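Local coordinates for protein reducing-end xylose-releasing exo-oligoxylanase Rex8A (Paenibacillus barcinonensis, PDB 6SUD) that hydrolyses linear and branched xylooligosaccharides as an exo-oligoxylanase, releasing xylose from their reducing ends in the breakdown of xylan, at residues G75-V80 against F133-F138; Y203-Q208 against W277-K282; Q289-Q294 against L334-P339; E87-W92 against Y151-Q156. The protein carries 1 engineered substitution. All coordinates share one frame; numbering follows the deposited sequence.

Interaction 1 of 4, residues G75-V80 against F133-F138; sequences GMMMAV and FAMALF
Met76 and Ala136 bring the two helices together, with the Met76 CB atom 4.0 Å from the Ala136 CB. The methyl of Ala136 is small, so the backbones can come close here. The CA atoms of Met77 and Ala136 are 4.9 Å apart. Beyond CB, the Met76 chain reaches across toward the partner helix. Met76 SD meets the Phe133 ring at the edge, in the ring plane, and lies 3.5 Å from Phe133 CD1. This is a Met-aromatic contact of the edge type. A bend at chi3 (66°) turns the Met76 CE toward Leu137 CG, 3.9 Å away. The helices run nearly parallel, 22° apart, consistent with two helices of one layer in the (alpha/alpha)6 barrel of glycoside hydrolase family 8. With an alanine in place of Met76, the Phe133 edge and Leu137 would probably face a gap where the thioether had been. On the other flank the Met77 chain crosses that of Met135 at a slant, and Met77 CE touches Met135 CG at 3.6 Å. Phe202 of helix 200-209 packs against both of these methionines. The contact is looser at the Val80 end. There Val80 CG1 is 4.4 Å from Ala136 CB and comes nearest to the Ala136 O. All the touching residues are buried, so this looser end faces protein. Helix 85-99 covers the Met76 flank through Phe88 and Trp92.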
# COMPACT_ATOMS: atom_id res chain seq x y z
N GLY A 75 2.35 -0.49 8.82
CA GLY A 75 3.35 -0.83 9.84
C GLY A 75 3.51 -2.34 9.98
O GLY A 75 4.64 -2.81 10.12
N MET A 76 2.42 -3.09 9.92
CA MET A 76 2.51 -4.56 9.99
C MET A 76 3.27 -5.11 8.76
O MET A 76 4.10 -6.03 8.94
CB MET A 76 1.11 -5.16 10.09
CG MET A 76 0.56 -5.09 11.50
SD MET A 76 -1.22 -5.40 11.54
CE MET A 76 -1.23 -7.11 11.02
N MET A 77 3.04 -4.57 7.57
CA MET A 77 3.75 -5.04 6.35
C MET A 77 5.24 -4.72 6.49
O MET A 77 6.06 -5.58 6.17
CB MET A 77 3.22 -4.41 5.06
CG MET A 77 3.91 -4.97 3.82
SD MET A 77 3.71 -6.79 3.63
CE MET A 77 2.03 -6.85 3.04
N MET A 78 5.58 -3.51 6.95
CA MET A 78 7.01 -3.15 7.11
C MET A 78 7.64 -4.12 8.12
O MET A 78 8.73 -4.65 7.82
CB MET A 78 7.17 -1.72 7.62
CG MET A 78 6.53 -0.66 6.73
SD MET A 78 6.63 0.95 7.55
CE MET A 78 5.66 1.98 6.45
N ALA A 79 6.94 -4.39 9.22
CA ALA A 79 7.45 -5.23 10.34
C ALA A 79 7.77 -6.63 9.81
O ALA A 79 8.85 -7.15 10.15
CB ALA A 79 6.54 -5.29 11.54
N VAL A 80 6.86 -7.21 9.03
CA VAL A 80 7.02 -8.63 8.62
C VAL A 80 8.10 -8.69 7.53
O VAL A 80 8.95 -9.59 7.62
CB VAL A 80 5.69 -9.34 8.25
CG1 VAL A 80 5.00 -8.78 7.02
CG2 VAL A 80 5.93 -10.82 8.13
N PHE A 133 -3.73 -5.67 5.84
CA PHE A 133 -3.77 -6.46 7.09
C PHE A 133 -3.68 -7.93 6.70
O PHE A 133 -2.81 -8.67 7.20
CB PHE A 133 -5.05 -6.21 7.90
CG PHE A 133 -5.10 -4.99 8.78
CD1 PHE A 133 -4.09 -4.70 9.69
CD2 PHE A 133 -6.22 -4.18 8.79
CE1 PHE A 133 -4.20 -3.61 10.53
CE2 PHE A 133 -6.33 -3.07 9.63
CZ PHE A 133 -5.31 -2.80 10.51
N ALA A 134 -4.55 -8.35 5.77
CA ALA A 134 -4.67 -9.75 5.34
C ALA A 134 -3.32 -10.23 4.77
O ALA A 134 -2.84 -11.30 5.18
CB ALA A 134 -5.78 -9.88 4.34
N MET A 135 -2.72 -9.45 3.87
CA MET A 135 -1.44 -9.85 3.24
C MET A 135 -0.34 -9.93 4.30
O MET A 135 0.43 -10.90 4.30
CB MET A 135 -1.03 -8.89 2.13
CG MET A 135 0.15 -9.38 1.30
SD MET A 135 -0.33 -10.70 0.14
CE MET A 135 0.06 -12.19 1.06
N ALA A 136 -0.25 -8.94 5.18
CA ALA A 136 0.79 -8.93 6.24
C ALA A 136 0.61 -10.13 7.17
O ALA A 136 1.64 -10.77 7.55
CB ALA A 136 0.77 -7.62 6.98
N LEU A 137 -0.63 -10.46 7.54
CA LEU A 137 -0.93 -11.60 8.45
C LEU A 137 -0.58 -12.93 7.76
O LEU A 137 0.00 -13.83 8.41
CB LEU A 137 -2.40 -11.56 8.85
CG LEU A 137 -2.74 -10.58 9.96
CD1 LEU A 137 -4.23 -10.28 9.95
CD2 LEU A 137 -2.30 -11.13 11.31
N PHE A 138 -0.87 -13.05 6.47
CA PHE A 138 -0.47 -14.26 5.69
C PHE A 138 1.06 -14.40 5.73
O PHE A 138 1.56 -15.50 5.95
CB PHE A 138 -0.98 -14.23 4.26
CG PHE A 138 -2.43 -14.62 4.11
CD1 PHE A 138 -2.92 -15.76 4.75
CD2 PHE A 138 -3.29 -13.88 3.31
CE1 PHE A 138 -4.26 -16.12 4.63
CE2 PHE A 138 -4.62 -14.25 3.19
CZ PHE A 138 -5.10 -15.36 3.85

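Interaction 2 of 4, residues Y203-Q208 against W277-K282; sequences YELFAQ and WEWFRK
Glu204 lies along one face of the Phe280 ring, and these two residues bury the most surface here. Glu204 CB is 3.4 Å from Phe280 CZ. Glu204 CG sits over the face as a CH-pi contact, 3.8 Å from the Phe280 ring centroid and offset toward the rim. A bend at chi2 (-77°) carries the carboxylate past the ring toward Lys282, with carboxylate and ring planes 35° apart. The aliphatic part of Glu204 thus serves the apolar packing. Its charged end serves another set of partners. Glu204 OE2 forms salt bridges with Arg226 and with Lys282; the hydrogen bond from Lys282 NZ, at 3.3 Å from Glu204 OE2, is weak. Two bases near this acid would probably keep it ionised. Leu205, third in buried area, splits its two methyls. Leu205 CD2 meets the edge of the Phe280 ring, 4.0 Å from Phe280 CZ, and Leu205 CD1 lies 3.8 Å from Trp279 CZ3. Trp279 NE1 donates to Tyr377 O. In this family 8 (alpha/alpha)6 fold, the contact joins helix 200-209 to the C-terminal end of helix 268-280. Helix 215-232 supplies Arg226 on one flank, and helix 127-144 packs on Leu205 through Met135 and Phe139.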
# COMPACT_ATOMS: atom_id res chain seq x y z
N TYR A 203 -3.70 -10.24 -4.63
CA TYR A 203 -4.87 -11.09 -4.95
C TYR A 203 -4.34 -12.44 -5.46
O TYR A 203 -4.96 -13.47 -5.13
CB TYR A 203 -5.87 -10.41 -5.89
CG TYR A 203 -6.21 -8.99 -5.53
CD1 TYR A 203 -6.12 -8.53 -4.22
CD2 TYR A 203 -6.59 -8.08 -6.50
CE1 TYR A 203 -6.38 -7.21 -3.90
CE2 TYR A 203 -6.89 -6.77 -6.19
CZ TYR A 203 -6.77 -6.32 -4.89
OH TYR A 203 -7.00 -5.02 -4.58
N GLU A 204 -3.23 -12.46 -6.20
CA GLU A 204 -2.56 -13.73 -6.61
C GLU A 204 -2.27 -14.59 -5.38
O GLU A 204 -2.47 -15.82 -5.46
CB GLU A 204 -1.23 -13.46 -7.30
CG GLU A 204 -1.39 -12.85 -8.67
CD GLU A 204 -1.80 -13.79 -9.78
OE1 GLU A 204 -2.14 -14.96 -9.50
OE2 GLU A 204 -1.76 -13.34 -10.94
N LEU A 205 -1.76 -13.98 -4.31
CA LEU A 205 -1.40 -14.69 -3.06
C LEU A 205 -2.65 -15.03 -2.26
O LEU A 205 -2.68 -16.10 -1.63
CB LEU A 205 -0.40 -13.81 -2.29
CG LEU A 205 0.90 -13.59 -3.04
CD1 LEU A 205 1.89 -12.77 -2.24
CD2 LEU A 205 1.53 -14.92 -3.44
N PHE A 206 -3.69 -14.20 -2.32
CA PHE A 206 -4.99 -14.55 -1.68
C PHE A 206 -5.57 -15.79 -2.36
O PHE A 206 -6.20 -16.61 -1.66
CB PHE A 206 -5.98 -13.39 -1.76
CG PHE A 206 -5.59 -12.15 -1.01
CD1 PHE A 206 -4.52 -12.14 -0.12
CD2 PHE A 206 -6.30 -10.98 -1.21
CE1 PHE A 206 -4.18 -10.97 0.55
CE2 PHE A 206 -5.98 -9.82 -0.53
CZ PHE A 206 -4.92 -9.83 0.36
N ALA A 207 -5.32 -15.96 -3.66
CA ALA A 207 -5.81 -17.13 -4.44
C ALA A 207 -5.09 -18.39 -3.96
O ALA A 207 -5.60 -19.48 -4.26
CB ALA A 207 -5.66 -16.92 -5.92
N GLN A 208 -3.94 -18.26 -3.29
CA GLN A 208 -3.18 -19.39 -2.70
C GLN A 208 -3.59 -19.61 -1.24
O GLN A 208 -3.59 -20.78 -0.81
CB GLN A 208 -1.68 -19.13 -2.73
CG GLN A 208 -1.13 -18.83 -4.11
CD GLN A 208 -0.84 -20.09 -4.88
OE1 GLN A 208 0.30 -20.55 -4.93
NE2 GLN A 208 -1.88 -20.67 -5.47
N TRP A 277 4.74 -6.31 -11.36
CA TRP A 277 5.69 -6.67 -12.45
C TRP A 277 6.85 -7.47 -11.84
O TRP A 277 7.15 -8.56 -12.36
CB TRP A 277 6.17 -5.44 -13.20
CG TRP A 277 7.15 -5.81 -14.27
CD1 TRP A 277 8.49 -5.60 -14.27
CD2 TRP A 277 6.85 -6.50 -15.48
NE1 TRP A 277 9.04 -6.09 -15.42
CE2 TRP A 277 8.06 -6.66 -16.18
CE3 TRP A 277 5.67 -7.02 -16.04
CZ2 TRP A 277 8.13 -7.30 -17.41
CZ3 TRP A 277 5.75 -7.67 -17.26
CH2 TRP A 277 6.96 -7.81 -17.93
N GLU A 278 7.46 -6.96 -10.77
CA GLU A 278 8.61 -7.62 -10.09
C GLU A 278 8.20 -9.04 -9.65
O GLU A 278 8.94 -9.99 -9.95
CB GLU A 278 9.12 -6.76 -8.94
CG GLU A 278 10.26 -7.41 -8.15
CD GLU A 278 11.49 -7.85 -8.92
OE1 GLU A 278 11.61 -7.51 -10.12
OE2 GLU A 278 12.35 -8.55 -8.31
N TRP A 279 7.06 -9.20 -8.97
CA TRP A 279 6.64 -10.51 -8.38
C TRP A 279 6.17 -11.48 -9.46
O TRP A 279 6.52 -12.69 -9.34
CB TRP A 279 5.55 -10.31 -7.33
CG TRP A 279 6.06 -9.76 -6.03
CD1 TRP A 279 7.32 -9.31 -5.76
CD2 TRP A 279 5.31 -9.58 -4.82
NE1 TRP A 279 7.41 -8.89 -4.46
CE2 TRP A 279 6.19 -9.04 -3.86
CE3 TRP A 279 3.98 -9.83 -4.44
CZ2 TRP A 279 5.78 -8.74 -2.56
CZ3 TRP A 279 3.59 -9.53 -3.16
CH2 TRP A 279 4.49 -9.01 -2.22
N PHE A 280 5.36 -11.04 -10.43
CA PHE A 280 4.57 -11.96 -11.31
C PHE A 280 4.90 -11.77 -12.80
O PHE A 280 4.64 -12.73 -13.54
CB PHE A 280 3.08 -11.82 -11.02
CG PHE A 280 2.73 -12.35 -9.65
CD1 PHE A 280 2.90 -13.69 -9.35
CD2 PHE A 280 2.26 -11.51 -8.66
CE1 PHE A 280 2.61 -14.17 -8.08
CE2 PHE A 280 2.00 -11.99 -7.38
CZ PHE A 280 2.15 -13.33 -7.10
N ARG A 281 5.39 -10.60 -13.22
CA ARG A 281 5.93 -10.35 -14.59
C ARG A 281 4.86 -10.74 -15.62
O ARG A 281 5.21 -11.31 -16.65
CB ARG A 281 7.24 -11.15 -14.76
CG ARG A 281 8.34 -10.45 -15.54
CD ARG A 281 8.96 -9.26 -14.82
NE ARG A 281 9.48 -9.55 -13.49
CZ ARG A 281 10.69 -10.04 -13.21
NH1 ARG A 281 11.54 -10.34 -14.18
NH2 ARG A 281 11.03 -10.25 -11.95
N LYS A 282 3.58 -10.42 -15.37
CA LYS A 282 2.43 -10.95 -16.15
C LYS A 282 1.94 -9.97 -17.23
O LYS A 282 1.46 -10.47 -18.28
CB LYS A 282 1.27 -11.33 -15.24
CG LYS A 282 1.40 -12.70 -14.59
CD LYS A 282 0.18 -13.09 -13.80
CE LYS A 282 0.06 -14.57 -13.52
NZ LYS A 282 0.80 -14.95 -12.29

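Interaction 3 of 4, residues Q289-Q294 against L334-P339; sequences QSNRIQ and LAADGP
Asn291 has its CG anti to the carbonyl carbon (chi1 -67°), which carries the amide from the helix to the loop 334-339. Asp337 has its CG between the backbone N and the carbonyl carbon (chi1 64°), which folds its carboxylate back toward that amide. Together they tie a helix to a connecting loop by side-chain hydrogen bonds, within the (alpha/alpha)6 barrel, the fold of family 8 glycoside hydrolases. The loop runs from helix 322-331 to helix 341-349, and helix 285-297 holds it. Asn291 OD1 accepts from two consecutive backbone N-H groups. The bond from Asp337 N is 2.9 Å to Asn291 OD1 and lies in the carbonyl plane, on a lone pair. The second, from Gly338 N, is weak. The amide nitrogen works in the other direction: Asn291 ND2 donates to Asp337 OD1 at 2.9 Å. The amide and carboxylate planes are only 18° apart. Bonds at both ends of the amide fix its rotation. Asp337 is exposed, so this polar part is near solvent. The other part is buried and packs on alanines. Ser290 CB touches the backbone N of Ala336. Ser290 OG bonds to Gln286 O of its own helix and also lies against the Ala335 methyl. Gln294 reaches out as an extended chain, and its NE2 bonds to Asn329 O and Ser333 OG. Its amide oxygen is turned the other way, with Gln294 OE1 3.3 Å from Ala336 CB.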
# COMPACT_ATOMS: atom_id res chain seq x y z
N GLN A 289 3.78 1.79 -18.66
CA GLN A 289 3.15 2.63 -17.62
C GLN A 289 4.24 3.21 -16.72
O GLN A 289 4.23 4.41 -16.48
CB GLN A 289 2.13 1.84 -16.79
CG GLN A 289 1.73 2.53 -15.49
CD GLN A 289 1.06 3.87 -15.69
OE1 GLN A 289 0.53 4.17 -16.75
NE2 GLN A 289 1.11 4.69 -14.65
N SER A 290 5.16 2.37 -16.24
CA SER A 290 6.30 2.82 -15.39
C SER A 290 7.17 3.83 -16.16
O SER A 290 7.51 4.86 -15.57
CB SER A 290 7.07 1.63 -14.88
OG SER A 290 6.19 0.76 -14.17
N ASN A 291 7.54 3.56 -17.40
CA ASN A 291 8.35 4.50 -18.24
C ASN A 291 7.63 5.86 -18.37
O ASN A 291 8.32 6.90 -18.35
CB ASN A 291 8.63 3.90 -19.63
CG ASN A 291 9.55 2.70 -19.60
OD1 ASN A 291 10.28 2.49 -18.65
ND2 ASN A 291 9.53 1.90 -20.65
N ARG A 292 6.31 5.84 -18.56
CA ARG A 292 5.50 7.06 -18.83
C ARG A 292 5.50 7.96 -17.62
O ARG A 292 5.82 9.16 -17.78
CB ARG A 292 4.04 6.75 -19.17
CG ARG A 292 3.88 6.21 -20.57
CD ARG A 292 2.46 6.14 -21.09
NE ARG A 292 2.55 5.38 -22.33
CZ ARG A 292 1.98 4.20 -22.58
NH1 ARG A 292 1.20 3.61 -21.69
NH2 ARG A 292 2.16 3.63 -23.76
N ILE A 293 5.16 7.41 -16.45
CA ILE A 293 5.08 8.28 -15.24
C ILE A 293 6.49 8.80 -14.93
O ILE A 293 6.58 9.97 -14.58
CB ILE A 293 4.39 7.59 -14.05
CG1 ILE A 293 3.83 8.66 -13.10
CG2 ILE A 293 5.29 6.58 -13.37
CD1 ILE A 293 3.06 8.12 -11.92
N GLN A 294 7.55 8.00 -15.12
CA GLN A 294 8.94 8.50 -14.86
C GLN A 294 9.30 9.59 -15.87
O GLN A 294 9.88 10.58 -15.47
CB GLN A 294 9.95 7.36 -14.87
CG GLN A 294 9.98 6.59 -13.55
CD GLN A 294 11.13 5.62 -13.48
OE1 GLN A 294 11.77 5.29 -14.48
NE2 GLN A 294 11.40 5.17 -12.27
N LEU A 334 11.48 -0.71 -10.58
CA LEU A 334 11.35 -2.19 -10.64
C LEU A 334 10.86 -2.63 -12.03
O LEU A 334 11.17 -3.77 -12.41
CB LEU A 334 10.42 -2.72 -9.54
CG LEU A 334 11.00 -2.80 -8.14
CD1 LEU A 334 9.91 -3.10 -7.12
CD2 LEU A 334 12.11 -3.82 -8.06
N ALA A 335 10.09 -1.79 -12.73
CA ALA A 335 9.46 -2.16 -14.02
C ALA A 335 10.00 -1.33 -15.18
O ALA A 335 10.13 -1.87 -16.28
CB ALA A 335 7.96 -2.03 -13.91
N ALA A 336 10.29 -0.05 -14.97
CA ALA A 336 10.72 0.88 -16.04
C ALA A 336 12.06 0.40 -16.61
O ALA A 336 12.92 -0.07 -15.83
CB ALA A 336 10.82 2.29 -15.50
N ASP A 337 12.22 0.49 -17.92
CA ASP A 337 13.50 0.20 -18.61
C ASP A 337 13.90 1.41 -19.47
O ASP A 337 14.74 1.25 -20.38
CB ASP A 337 13.38 -1.06 -19.45
CG ASP A 337 12.38 -0.93 -20.58
OD1 ASP A 337 11.82 0.18 -20.74
OD2 ASP A 337 12.17 -1.93 -21.30
N GLY A 338 13.30 2.57 -19.19
CA GLY A 338 13.52 3.82 -19.95
C GLY A 338 14.74 4.59 -19.45
O GLY A 338 15.46 4.10 -18.58
N PRO A 339 14.98 5.81 -19.99
CA PRO A 339 16.19 6.57 -19.68
C PRO A 339 16.21 7.25 -18.30
O PRO A 339 17.18 7.90 -18.00
CB PRO A 339 16.23 7.65 -20.77
CG PRO A 339 14.78 7.83 -21.22
CD PRO A 339 14.08 6.52 -20.92

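Interaction 4 of 4, residues E87-W92 against Y151-Q156; sequences EFDRLW and YDYQAQ. With EDO (1,2-ethanediol), chain C; EDO (1,2-ethanediol), chain H.
Tyr153 OH donates a short bond of 2.5 Å to Asp89 OD1. It uses the syn lone pair of that oxygen. The carboxylate is nearly coplanar with the phenol ring, 14° apart, and meets it at the edge. Lys85 NZ holds the same pair, with a hydrogen bond to Tyr153 OH and a salt bridge to Asp89 OD2. The lysine would probably help to keep the aspartate ionised. The Tyr153 ring is also packed on its flat sides. Tyr151 O sits over the ring centre, 3.3 Å above its plane. Phe88, with CG anti to the backbone N (chi1 -179°), directs its edge toward a face in an offset edge-to-face pair, with centroids 5.6 Å apart and planes at 89°. A phenylalanine in place of Tyr153 would keep much of this ring packing, but Asp89 OD1 would probably lose its short bond and Lys85 one of its partners. Tyr151 lies against Asp89 from another side, its CD1 3.4 Å from Asp89 OD1. A water bonds to Tyr151 OH and weakly to Asp89 O. Gln156 OE1 meets the edge of the Trp92 ring, 3.6 Å from Trp92 CZ2. Gln156 NE2 donates to Asp152 OD1 at 3.0 Å, which steadies the amide. Trp92 NE1 bonds to Pro150 O. Asp152, at the N-cap position but without a side-chain capping bond, is the centre of an inverse gamma turn that leads into helix 153-170. That helix start is thus joined to helix 85-99 in the (alpha/alpha)6 fold. Helix 127-144 packs on Phe88, Trp92 and Tyr153, and helix 69-81 on Phe88 and Trp92.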
# COMPACT_ATOMS: atom_id res chain seq x y z
N GLU A 87 7.24 -5.75 17.09
CA GLU A 87 6.49 -4.57 16.61
C GLU A 87 5.25 -5.02 15.84
O GLU A 87 4.20 -4.41 16.06
CB GLU A 87 7.35 -3.72 15.69
CG GLU A 87 8.50 -3.06 16.41
CD GLU A 87 9.71 -3.90 16.78
OE1 GLU A 87 9.79 -5.09 16.39
OE2 GLU A 87 10.57 -3.34 17.45
N PHE A 88 5.38 -6.04 14.99
CA PHE A 88 4.23 -6.57 14.21
C PHE A 88 3.09 -6.89 15.17
O PHE A 88 1.94 -6.43 14.95
CB PHE A 88 4.63 -7.82 13.43
CG PHE A 88 3.53 -8.40 12.58
CD1 PHE A 88 2.53 -9.17 13.15
CD2 PHE A 88 3.50 -8.17 11.22
CE1 PHE A 88 1.53 -9.72 12.36
CE2 PHE A 88 2.50 -8.71 10.43
CZ PHE A 88 1.50 -9.47 11.01
N ASP A 89 3.42 -7.69 16.19
CA ASP A 89 2.48 -8.21 17.21
C ASP A 89 1.87 -7.05 18.01
O ASP A 89 0.67 -7.11 18.32
CB ASP A 89 3.19 -9.24 18.09
CG ASP A 89 3.30 -10.61 17.42
OD1 ASP A 89 2.65 -10.82 16.39
OD2 ASP A 89 4.07 -11.45 17.92
N ARG A 90 2.67 -6.03 18.37
CA ARG A 90 2.14 -4.83 19.06
C ARG A 90 1.13 -4.09 18.17
O ARG A 90 0.05 -3.72 18.69
CB ARG A 90 3.26 -3.87 19.46
CG ARG A 90 4.03 -4.26 20.72
CD ARG A 90 5.07 -3.20 21.01
NE ARG A 90 5.76 -3.38 22.29
CZ ARG A 90 5.35 -2.92 23.47
NH1 ARG A 90 4.22 -2.23 23.57
NH2 ARG A 90 6.08 -3.16 24.55
N LEU A 91 1.46 -3.86 16.90
CA LEU A 91 0.54 -3.16 15.96
C LEU A 91 -0.74 -3.99 15.76
O LEU A 91 -1.83 -3.44 15.86
CB LEU A 91 1.23 -2.93 14.62
CG LEU A 91 2.32 -1.86 14.64
CD1 LEU A 91 3.18 -1.91 13.39
CD2 LEU A 91 1.72 -0.49 14.84
N TRP A 92 -0.58 -5.28 15.50
CA TRP A 92 -1.75 -6.18 15.26
C TRP A 92 -2.66 -6.17 16.49
O TRP A 92 -3.91 -6.09 16.33
CB TRP A 92 -1.32 -7.59 14.86
CG TRP A 92 -2.48 -8.53 14.74
CD1 TRP A 92 -2.64 -9.72 15.39
CD2 TRP A 92 -3.68 -8.34 13.97
NE1 TRP A 92 -3.83 -10.30 15.05
CE2 TRP A 92 -4.50 -9.47 14.20
CE3 TRP A 92 -4.15 -7.32 13.12
CZ2 TRP A 92 -5.75 -9.62 13.59
CZ3 TRP A 92 -5.38 -7.47 12.53
CH2 TRP A 92 -6.17 -8.60 12.76
N TYR A 151 -2.95 -14.07 17.77
CA TYR A 151 -1.74 -14.20 16.91
C TYR A 151 -1.82 -15.49 16.08
O TYR A 151 -0.76 -15.94 15.61
CB TYR A 151 -0.48 -14.07 17.78
CG TYR A 151 -0.49 -12.85 18.67
CD1 TYR A 151 -0.12 -11.60 18.21
CD2 TYR A 151 -0.90 -12.93 19.99
CE1 TYR A 151 -0.16 -10.48 19.02
CE2 TYR A 151 -0.92 -11.83 20.83
CZ TYR A 151 -0.55 -10.60 20.35
OH TYR A 151 -0.58 -9.49 21.16
N ASP A 152 -3.03 -16.04 15.91
CA ASP A 152 -3.32 -17.11 14.92
C ASP A 152 -3.46 -16.45 13.54
O ASP A 152 -4.58 -16.39 13.01
CB ASP A 152 -4.56 -17.93 15.32
CG ASP A 152 -5.82 -17.12 15.58
OD1 ASP A 152 -5.71 -16.04 16.14
OD2 ASP A 152 -6.92 -17.60 15.23
N TYR A 153 -2.34 -15.99 12.98
CA TYR A 153 -2.27 -15.03 11.85
C TYR A 153 -3.06 -15.52 10.62
O TYR A 153 -3.84 -14.72 10.06
CB TYR A 153 -0.82 -14.79 11.44
CG TYR A 153 0.09 -14.38 12.56
CD1 TYR A 153 -0.10 -13.19 13.25
CD2 TYR A 153 1.17 -15.17 12.91
CE1 TYR A 153 0.76 -12.80 14.26
CE2 TYR A 153 2.03 -14.80 13.93
CZ TYR A 153 1.83 -13.61 14.61
OH TYR A 153 2.68 -13.23 15.61
N GLN A 154 -2.87 -16.78 10.21
CA GLN A 154 -3.52 -17.31 8.97
C GLN A 154 -5.04 -17.24 9.13
O GLN A 154 -5.70 -16.74 8.20
CB GLN A 154 -3.10 -18.75 8.65
CG GLN A 154 -3.56 -19.21 7.28
CD GLN A 154 -3.32 -20.69 7.06
OE1 GLN A 154 -2.39 -21.09 6.37
NE2 GLN A 154 -4.15 -21.52 7.67
N ALA A 155 -5.58 -17.71 10.26
CA ALA A 155 -7.05 -17.72 10.49
C ALA A 155 -7.57 -16.27 10.58
O ALA A 155 -8.70 -16.00 10.10
CB ALA A 155 -7.40 -18.53 11.71
N GLN A 156 -6.78 -15.37 11.15
CA GLN A 156 -7.12 -13.92 11.25
C GLN A 156 -7.20 -13.33 9.83
O GLN A 156 -8.18 -12.66 9.55
CB GLN A 156 -6.12 -13.16 12.12
CG GLN A 156 -6.14 -13.55 13.60
CD GLN A 156 -7.44 -13.22 14.31
OE1 GLN A 156 -8.17 -12.31 13.93
NE2 GLN A 156 -7.72 -13.96 15.38
C1 EDO C . 13.26 -4.55 16.89
O1 EDO C . 13.06 -3.76 18.06
C2 EDO C . 13.21 -3.69 15.76
O2 EDO C . 14.14 -2.63 15.92
C1 EDO H . 11.37 -8.41 16.69
O1 EDO H . 11.78 -7.08 16.99
C2 EDO H . 12.16 -9.00 15.61
O2 EDO H . 12.09 -10.42 15.52
O HOH W 1 1.52 -8.19 21.37

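Interactions 1 and 4 form one block, their centres 8 Å apart. Met76 O is 3.2 Å from Phe88 CD2, and the segments alternate along the chain. Helix 69-81 is followed by helix 85-99, and helix 127-144 by helix 153-170. Interaction 2 joins this block through Met135 CE, 3.7 Å from Leu205 CB. Interaction 3 touches interaction 2 through Trp277 and Ala335, but its centre is 36 Å from that of interaction 4. Interaction 1 comes near the catalytic site: the Phe133 side chain is about 8 Å from that of Glu70, the probable proton donor, and about 10 Å from a bound xylose. The other three lie away from the annotated sites.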